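Local coordinates for beta-1,3-glucosyltransferase (Paecilomyces sp. J18, PDB 5JVV), which is a carbohydrate-active enzyme built as a beta sandwich of two large curved sheets, at residues D25-F30 and D109-D114; L63-I68 and F276-P281; H83-A88 and D212-S217. All coordinates share one frame; numbering follows the deposited sequence.

Contact 1: residues D25-F30 and D109-D114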
loop_
_atom_site.group_PDB
_atom_site.type_symbol
_atom_site.label_atom_id
_atom_site.label_comp_id
_atom_site.label_asym_id
_atom_site.label_seq_id
_atom_site.Cartn_x
_atom_site.Cartn_y
_atom_site.Cartn_z
ATOM N N ASP A 25 11.671 -11.664 0.248
ATOM C CA ASP A 25 10.735 -10.742 0.895
ATOM C C ASP A 25 11.085 -10.491 2.361
ATOM O O ASP A 25 11.170 -11.438 3.144
ATOM C CB ASP A 25 9.320 -11.307 0.815
ATOM C CG ASP A 25 8.289 -10.363 1.393
ATOM O OD1 ASP A 25 8.553 -9.145 1.414
ATOM O OD2 ASP A 25 7.218 -10.831 1.837
ATOM N N PRO A 26 11.276 -9.215 2.745
ATOM C CA PRO A 26 11.526 -8.945 4.169
ATOM C C PRO A 26 10.371 -9.394 5.071
ATOM O O PRO A 26 10.614 -9.730 6.237
ATOM C CB PRO A 26 11.682 -7.427 4.204
ATOM C CG PRO A 26 12.227 -7.097 2.845
ATOM C CD PRO A 26 11.457 -8.002 1.924
ATOM N N THR A 27 9.149 -9.430 4.537
ATOM C CA THR A 27 7.990 -9.910 5.301
ATOM C C THR A 27 7.721 -11.423 5.154
ATOM O O THR A 27 6.653 -11.919 5.544
ATOM C CB THR A 27 6.711 -9.065 5.018
ATOM O OG1 THR A 27 6.570 -8.835 3.607
ATOM C CG2 THR A 27 6.819 -7.725 5.688
ATOM N N ASN A 28 8.690 -12.140 4.586
ATOM C CA ASN A 28 8.699 -13.606 4.578
ATOM C C ASN A 28 7.570 -14.220 3.779
ATOM O O ASN A 28 7.157 -15.361 4.028
ATOM C CB ASN A 28 8.708 -14.152 6.010
ATOM C CG ASN A 28 9.916 -13.689 6.786
ATOM O OD1 ASN A 28 11.054 -13.883 6.351
ATOM N ND2 ASN A 28 9.680 -13.034 7.910
ATOM N N GLY A 29 7.084 -13.467 2.798
ATOM C CA GLY A 29 5.989 -13.935 1.979
ATOM C C GLY A 29 6.353 -15.023 0.984
ATOM O O GLY A 29 7.530 -15.240 0.646
ATOM N N PHE A 30 5.322 -15.720 0.517
ATOM C CA PHE A 30 5.447 -16.690 -0.559
ATOM C C PHE A 30 5.396 -15.927 -1.878
ATOM O O PHE A 30 4.437 -16.042 -2.658
ATOM C CB PHE A 30 4.313 -17.711 -0.454
ATOM C CG PHE A 30 4.404 -18.848 -1.437
ATOM C CD1 PHE A 30 5.403 -19.807 -1.330
ATOM C CD2 PHE A 30 3.464 -18.974 -2.458
ATOM C CE1 PHE A 30 5.469 -20.856 -2.224
ATOM C CE2 PHE A 30 3.523 -20.020 -3.358
ATOM C CZ PHE A 30 4.525 -20.968 -3.244
ATOM N N ASP A 109 15.891 3.896 5.206
ATOM C CA ASP A 109 16.969 3.049 4.695
ATOM C C ASP A 109 17.067 1.711 5.420
ATOM O O ASP A 109 17.713 0.783 4.933
ATOM C CB ASP A 109 18.308 3.786 4.751
ATOM C CG ASP A 109 18.348 4.984 3.828
ATOM O OD1 ASP A 109 18.718 6.082 4.295
ATOM O OD2 ASP A 109 18.008 4.826 2.635
ATOM N N THR A 110 16.437 1.615 6.585
ATOM C CA THR A 110 16.332 0.328 7.272
ATOM C C THR A 110 14.882 0.028 7.628
ATOM O O THR A 110 14.044 0.935 7.689
ATOM C CB THR A 110 17.226 0.232 8.538
ATOM O OG1 THR A 110 16.762 1.141 9.543
ATOM C CG2 THR A 110 18.669 0.545 8.199
ATOM N N TRP A 111 14.599 -1.252 7.843
ATOM C CA TRP A 111 13.253 -1.729 8.118
ATOM C C TRP A 111 13.373 -2.981 8.976
ATOM O O TRP A 111 14.261 -3.809 8.729
ATOM C CB TRP A 111 12.535 -2.047 6.791
ATOM C CG TRP A 111 11.156 -2.583 6.993
ATOM C CD1 TRP A 111 9.993 -1.866 7.052
ATOM C CD2 TRP A 111 10.798 -3.949 7.213
ATOM N NE1 TRP A 111 8.933 -2.708 7.291
ATOM C CE2 TRP A 111 9.400 -3.995 7.382
ATOM C CE3 TRP A 111 11.524 -5.145 7.268
ATOM C CZ2 TRP A 111 8.713 -5.192 7.612
ATOM C CZ3 TRP A 111 10.847 -6.328 7.494
ATOM C CH2 TRP A 111 9.457 -6.347 7.663
ATOM N N PRO A 112 12.476 -3.157 9.968
ATOM C CA PRO A 112 11.314 -2.319 10.298
ATOM C C PRO A 112 11.587 -1.281 11.375
ATOM O O PRO A 112 10.683 -0.537 11.775
ATOM C CB PRO A 112 10.330 -3.341 10.866
ATOM C CG PRO A 112 11.215 -4.312 11.593
ATOM C CD PRO A 112 12.435 -4.443 10.695
ATOM N N ASP A 113 12.826 -1.205 11.834
ATOM C CA ASP A 113 13.079 -0.522 13.095
ATOM C C ASP A 113 13.276 0.995 13.044
ATOM O O ASP A 113 13.582 1.618 14.064
ATOM C CB ASP A 113 14.194 -1.251 13.850
ATOM C CG ASP A 113 13.802 -2.681 14.188
ATOM O OD1 ASP A 113 12.943 -2.860 15.080
ATOM O OD2 ASP A 113 14.320 -3.632 13.549
ATOM N N ASP A 114 13.081 1.587 11.872
ATOM C CA ASP A 114 12.981 3.043 11.761
ATOM C C ASP A 114 11.525 3.475 11.669
ATOM O O ASP A 114 11.223 4.676 11.575
ATOM C CB ASP A 114 13.741 3.545 10.532
ATOM C CG ASP A 114 15.175 3.906 10.844
ATOM O OD1 ASP A 114 15.522 3.983 12.042
ATOM O OD2 ASP A 114 15.946 4.126 9.885
#
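Pro26 and Thr27, the central residues of a type I beta turn from Asp25 to Asn28, meet the indole of Trp111 where two loops of the mixed sheet approach each other at the protein surface. Pro26 CB lies 3.6 Å from Trp111 CZ3, and Thr27 CG2 comes to 3.6 Å from Trp111 CH2, both approaching the benzene part of the ring obliquely. Trp111 CG stands anti to the backbone N (chi1 178°), which extends the indole across to the turn; Pro112, after a cis peptide bond, lays its CB over the centre of one ring face. At the pyrrole end, Trp111 NE1 is hydrogen-bonded to Glu116.

Proline suits the second position of the turn because its ring fixes phi near -60°. Asp25 suits the first because its carboxylate can gather nearby backbone and hydroxyl donors: OD1 takes the N-H of Thr27, an Asx turn, from well above the carboxylate plane. Threonine suits the third, its methyl meeting the indole and its hydroxyl bonding Asp25. Asp25 OD2 also bonds Thr246, and it receives Thr27 OG1 at 2.7 Å on its syn side and, from just beyond the turn, Gly29 N at 2.8 Å on its anti side.

Contact 2: residues L63-I68 and F276-P281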
loop_
_atom_site.group_PDB
_atom_site.type_symbol
_atom_site.label_atom_id
_atom_site.label_comp_id
_atom_site.label_asym_id
_atom_site.label_seq_id
_atom_site.Cartn_x
_atom_site.Cartn_y
_atom_site.Cartn_z
ATOM N N LEU A 63 2.445 -23.684 -8.814
ATOM C CA LEU A 63 3.764 -23.651 -8.192
ATOM C C LEU A 63 3.958 -24.732 -7.145
ATOM O O LEU A 63 3.002 -25.209 -6.527
ATOM C CB LEU A 63 3.987 -22.293 -7.519
ATOM C CG LEU A 63 3.743 -21.068 -8.390
ATOM C CD1 LEU A 63 3.843 -19.809 -7.561
ATOM C CD2 LEU A 63 4.761 -21.049 -9.534
ATOM N N SER A 64 5.215 -25.115 -6.941
ATOM C CA SER A 64 5.557 -26.010 -5.838
ATOM C C SER A 64 5.324 -25.328 -4.498
ATOM O O SER A 64 5.499 -24.111 -4.364
ATOM C CB SER A 64 7.014 -26.430 -5.934
ATOM O OG SER A 64 7.370 -27.192 -4.790
ATOM N N LEU A 65 4.939 -26.106 -3.491
ATOM C CA LEU A 65 4.766 -25.546 -2.154
ATOM C C LEU A 65 6.100 -25.098 -1.558
ATOM O O LEU A 65 6.129 -24.322 -0.606
ATOM C CB LEU A 65 4.091 -26.556 -1.227
ATOM C CG LEU A 65 2.725 -27.097 -1.642
ATOM C CD1 LEU A 65 2.156 -27.965 -0.530
ATOM C CD2 LEU A 65 1.790 -25.948 -1.986
ATOM N N THR A 66 7.202 -25.581 -2.122
ATOM C CA THR A 66 8.525 -25.179 -1.653
ATOM C C THR A 66 9.242 -24.258 -2.645
ATOM O O THR A 66 10.451 -24.049 -2.557
ATOM C CB THR A 66 9.400 -26.406 -1.283
ATOM O OG1 THR A 66 9.549 -27.272 -2.412
ATOM C CG2 THR A 66 8.755 -27.188 -0.153
ATOM N N ASP A 67 8.485 -23.705 -3.588
ATOM C CA ASP A 67 8.991 -22.649 -4.452
ATOM C C ASP A 67 9.259 -21.419 -3.590
ATOM O O ASP A 67 8.719 -21.301 -2.481
ATOM C CB ASP A 67 7.940 -22.315 -5.516
ATOM C CG ASP A 67 8.533 -21.676 -6.754
ATOM O OD1 ASP A 67 8.720 -22.394 -7.760
ATOM O OD2 ASP A 67 8.803 -20.458 -6.721
ATOM N N ILE A 68 10.076 -20.497 -4.098
ATOM C CA ILE A 68 10.302 -19.214 -3.439
ATOM C C ILE A 68 8.963 -18.512 -3.234
ATOM O O ILE A 68 8.685 -17.968 -2.165
ATOM C CB ILE A 68 11.235 -18.314 -4.293
ATOM C CG1 ILE A 68 12.630 -18.941 -4.395
ATOM C CG2 ILE A 68 11.330 -16.920 -3.708
ATOM C CD1 ILE A 68 13.574 -18.218 -5.346
ATOM N N PHE A 276 -3.089 -22.270 -1.191
ATOM C CA PHE A 276 -3.997 -21.501 -2.031
ATOM C C PHE A 276 -3.215 -20.725 -3.094
ATOM O O PHE A 276 -3.528 -20.794 -4.295
ATOM C CB PHE A 276 -4.810 -20.545 -1.151
ATOM C CG PHE A 276 -5.956 -19.881 -1.862
ATOM C CD1 PHE A 276 -7.256 -20.340 -1.682
ATOM C CD2 PHE A 276 -5.740 -18.787 -2.692
ATOM C CE1 PHE A 276 -8.320 -19.719 -2.339
ATOM C CE2 PHE A 276 -6.798 -18.161 -3.339
ATOM C CZ PHE A 276 -8.087 -18.634 -3.168
ATOM N N VAL A 277 -2.187 -20.000 -2.662
ATOM C CA VAL A 277 -1.421 -19.166 -3.588
ATOM C C VAL A 277 -0.678 -20.013 -4.626
ATOM O O VAL A 277 -0.644 -19.675 -5.812
ATOM C CB VAL A 277 -0.448 -18.240 -2.832
ATOM C CG1 VAL A 277 0.431 -17.484 -3.807
ATOM C CG2 VAL A 277 -1.221 -17.268 -1.954
ATOM N N ALA A 278 -0.118 -21.136 -4.198
ATOM C CA ALA A 278 0.612 -21.991 -5.128
ATOM C C ALA A 278 -0.278 -22.658 -6.171
ATOM O O ALA A 278 0.102 -22.757 -7.349
ATOM C CB ALA A 278 1.382 -23.049 -4.355
ATOM N N THR A 279 -1.460 -23.111 -5.752
ATOM C CA THR A 279 -2.257 -24.014 -6.591
ATOM C C THR A 279 -3.420 -23.355 -7.345
ATOM O O THR A 279 -4.060 -24.005 -8.182
ATOM C CB THR A 279 -2.799 -25.229 -5.787
ATOM O OG1 THR A 279 -3.766 -24.784 -4.823
ATOM C CG2 THR A 279 -1.668 -25.957 -5.081
ATOM N N LYS A 280 -3.690 -22.084 -7.056
ATOM C CA LYS A 280 -4.801 -21.381 -7.704
ATOM C C LYS A 280 -4.364 -20.114 -8.446
ATOM O O LYS A 280 -4.822 -19.010 -8.139
ATOM C CB LYS A 280 -5.890 -21.051 -6.680
ATOM C CG LYS A 280 -6.467 -22.274 -5.982
ATOM C CD LYS A 280 -7.460 -21.844 -4.919
ATOM C CE LYS A 280 -7.966 -23.021 -4.103
ATOM N NZ LYS A 280 -8.722 -23.972 -4.958
ATOM N N PRO A 281 -3.496 -20.268 -9.460
ATOM C CA PRO A 281 -2.981 -19.077 -10.150
ATOM C C PRO A 281 -4.070 -18.167 -10.730
ATOM O O PRO A 281 -3.925 -16.945 -10.661
ATOM C CB PRO A 281 -2.134 -19.671 -11.282
ATOM C CG PRO A 281 -2.662 -21.077 -11.470
ATOM C CD PRO A 281 -2.996 -21.515 -10.073
#
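Leu63 and Ala278 join a loop carrying a type I beta turn, just before strand 70-77 of this beta sandwich, to the C-terminal turn of helix 269-279, through a single backbone hydrogen bond backed by aliphatic contacts. Leu63 N donates to Ala278 O over 2.9 Å, fairly straight at hydrogen (161°), with the donor tilted 31° from the carbonyl plane. The acceptor lies close to the end of the helix, where Lys280 is the first residue to depart from helical backbone angles. One residue earlier, Val277 O accepts from Arg70, so two successive carbonyls of the final turn are bonded to the 63-70 region.

The apolar contacts gather round the methyl of Ala278. Its small size allows the loop to come very near: the CA atoms of Leu63 and Ala278 are 4.7 Å apart, and Leu63 CB is 4.2 Å from Ala278 CB. Leu65 reaches in from farther round the turn; its CG is anti to the carbonyl carbon (chi1 -58°), and CD2, rather than the extended branch CD1, comes to the Ala278 methyl at 3.8 Å. Leucine suits this place because its length spans the gap from an exposed loop position. Apart from these, the same methyl lies against a polar atom, with Ala278 CB 3.5 Å from the carbonyl Leu63 O.

Bonds inside the loop give it its shape. The beta turn, from Ser64 to Asp67, is closed by Asp67 N bonding to Ser64 O, and Ser64 adds an ST turn, for which a short hydroxyl side chain is well suited: Ser64 OG accepts from Thr66 N at 3.1 Å.

Contact 3: residues H83-A88 and D212-S217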
loop_
_atom_site.group_PDB
_atom_site.type_symbol
_atom_site.label_atom_id
_atom_site.label_comp_id
_atom_site.label_asym_id
_atom_site.label_seq_id
_atom_site.Cartn_x
_atom_site.Cartn_y
_atom_site.Cartn_z
ATOM N N HIS A 83 8.436 15.513 3.946
ATOM C CA HIS A 83 7.268 16.374 4.143
ATOM C C HIS A 83 6.592 16.682 2.803
ATOM O O HIS A 83 6.988 16.148 1.765
ATOM C CB HIS A 83 7.631 17.661 4.890
ATOM C CG HIS A 83 8.095 17.437 6.300
ATOM N ND1 HIS A 83 9.021 16.475 6.641
ATOM C CD2 HIS A 83 7.767 18.070 7.451
ATOM C CE1 HIS A 83 9.235 16.516 7.947
ATOM N NE2 HIS A 83 8.487 17.473 8.461
ATOM N N GLY A 84 5.558 17.514 2.828
ATOM C CA GLY A 84 4.871 17.913 1.609
ATOM C C GLY A 84 3.617 17.101 1.340
ATOM O O GLY A 84 3.008 16.552 2.264
ATOM N N LEU A 85 3.229 17.020 0.069
ATOM C CA LEU A 85 2.056 16.245 -0.320
ATOM C C LEU A 85 2.434 15.130 -1.270
ATOM O O LEU A 85 3.304 15.301 -2.126
ATOM C CB LEU A 85 1.032 17.120 -1.038
ATOM C CG LEU A 85 0.431 18.347 -0.388
ATOM C CD1 LEU A 85 -0.620 18.904 -1.338
ATOM C CD2 LEU A 85 -0.189 17.985 0.948
ATOM N N VAL A 86 1.765 13.991 -1.129
ATOM C CA VAL A 86 1.869 12.906 -2.092
ATOM C C VAL A 86 0.463 12.605 -2.603
ATOM O O VAL A 86 -0.456 12.401 -1.812
ATOM C CB VAL A 86 2.469 11.650 -1.456
ATOM C CG1 VAL A 86 2.446 10.486 -2.447
ATOM C CG2 VAL A 86 3.886 11.923 -0.982
ATOM N N ILE A 87 0.294 12.594 -3.923
ATOM C CA ILE A 87 -1.004 12.315 -4.528
ATOM C C ILE A 87 -0.864 11.135 -5.468
ATOM O O ILE A 87 -0.131 11.210 -6.450
ATOM C CB ILE A 87 -1.507 13.517 -5.353
ATOM C CG1 ILE A 87 -1.480 14.795 -4.506
ATOM C CG2 ILE A 87 -2.903 13.236 -5.923
ATOM C CD1 ILE A 87 -2.654 14.935 -3.568
ATOM N N ALA A 88 -1.551 10.038 -5.167
ATOM C CA ALA A 88 -1.519 8.870 -6.039
ATOM C C ALA A 88 -2.896 8.604 -6.617
ATOM O O ALA A 88 -3.837 8.322 -5.870
ATOM C CB ALA A 88 -1.031 7.658 -5.280
ATOM N N ASP A 212 -3.647 20.114 -10.437
ATOM C CA ASP A 212 -2.246 20.125 -9.995
ATOM C C ASP A 212 -1.868 21.394 -9.217
ATOM O O ASP A 212 -0.730 21.875 -9.277
ATOM C CB ASP A 212 -1.295 19.885 -11.179
ATOM C CG ASP A 212 -1.375 18.467 -11.715
ATOM O OD1 ASP A 212 -2.261 17.707 -11.268
ATOM O OD2 ASP A 212 -0.550 18.105 -12.583
ATOM N N SER A 213 -2.842 21.931 -8.490
ATOM C CA SER A 213 -2.616 23.063 -7.604
ATOM C C SER A 213 -3.393 22.804 -6.319
ATOM O O SER A 213 -4.364 23.497 -6.025
ATOM C CB SER A 213 -3.091 24.355 -8.263
ATOM O OG SER A 213 -4.474 24.294 -8.568
ATOM N N PRO A 214 -2.962 21.791 -5.548
ATOM C CA PRO A 214 -3.740 21.279 -4.412
ATOM C C PRO A 214 -3.988 22.305 -3.318
ATOM O O PRO A 214 -3.060 22.971 -2.852
ATOM C CB PRO A 214 -2.860 20.147 -3.859
ATOM C CG PRO A 214 -1.899 19.817 -4.950
ATOM C CD PRO A 214 -1.667 21.100 -5.681
ATOM N N ASP A 215 -5.249 22.415 -2.919
ATOM C CA ASP A 215 -5.654 23.239 -1.785
ATOM C C ASP A 215 -6.159 22.268 -0.730
ATOM O O ASP A 215 -7.253 21.710 -0.872
ATOM C CB ASP A 215 -6.774 24.188 -2.216
ATOM C CG ASP A 215 -7.456 24.884 -1.040
ATOM O OD1 ASP A 215 -8.609 25.339 -1.220
ATOM O OD2 ASP A 215 -6.851 24.985 0.051
ATOM N N VAL A 216 -5.351 22.039 0.307
ATOM C CA VAL A 216 -5.683 21.059 1.345
ATOM C C VAL A 216 -7.021 21.374 2.048
ATOM O O VAL A 216 -7.721 20.466 2.511
ATOM C CB VAL A 216 -4.508 20.890 2.351
ATOM C CG1 VAL A 216 -4.899 20.005 3.520
ATOM C CG2 VAL A 216 -3.292 20.306 1.646
ATOM N N SER A 217 -7.401 22.650 2.074
ATOM C CA SER A 217 -8.676 23.046 2.663
ATOM C C SER A 217 -9.864 22.377 1.977
ATOM O O SER A 217 -10.858 22.045 2.625
ATOM C CB SER A 217 -8.838 24.563 2.638
ATOM O OG SER A 217 -7.754 25.189 3.292
#
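Leu85, in strand 84-90, faces Pro214 of the loop after helix 207-210 with 8.7 Å between their CA atoms, and no hydrogen bond crosses between the two segments, so the contact is made by side chains. The loop sets out from Asp212, whose positive phi (59°) ends the preceding helix in a Schellman motif.

Leu85 carries the contact with both of its methyls. Its CG lies anti to the carbonyl carbon (chi1 -58°), and the forked end is divided between two partners: CD1 approaches Pro214 CB at 3.6 Å and Pro214 CG at 3.9 Å, whereas CD2 meets Val216 CG2 at 3.9 Å. Leu85 and Pro214 run past each other in opposite directions, whereas the side chain of Val216 lies at a slant to that of the leucine. A branched leucine suits this place because it can touch two residues that are separated along the loop. Proline offers a compact, rigid apolar surface, also packed against Tyr297, and valine a beta-branched one that touches Tyr3 and Gln189 as well.

Between these two residues the CB of Asp215 points away from the strand. Its OD2 accepts from Ser217 N at 3.1 Å, approached from above the carboxylate plane, and this Asx turn spans Val216, the second contact residue.

The strand itself is bonded through its backbone to strands 184-190 and 289-297, one on each edge. The arrangement is that of a beta sandwich in which an irregular loop lays apolar residues over one face of an antiparallel sheet.

From the N terminus, the chain passes 25-30, then 63-68 and 83-88, before 109-114 closes contact 1. That loop crosses both others, whose first segments lie inside it and whose partners come later. Segment 212-217 closes contact 3, which is nested within the loop completed when 276-281 reaches contact 2. Contact 1 joins two loops of the mixed sheet, contact 2 joins the loop leading into strand 70-77 to the end of helix 269-279, and contact 3 lays a loop on one strand of the antiparallel sheet. Contacts 1 and 2 touch through Phe30, which packs on Val277 and Ala278; contacts 2 and 3 lie on opposite sides of the chain's centre, their centres about 41 Å apart.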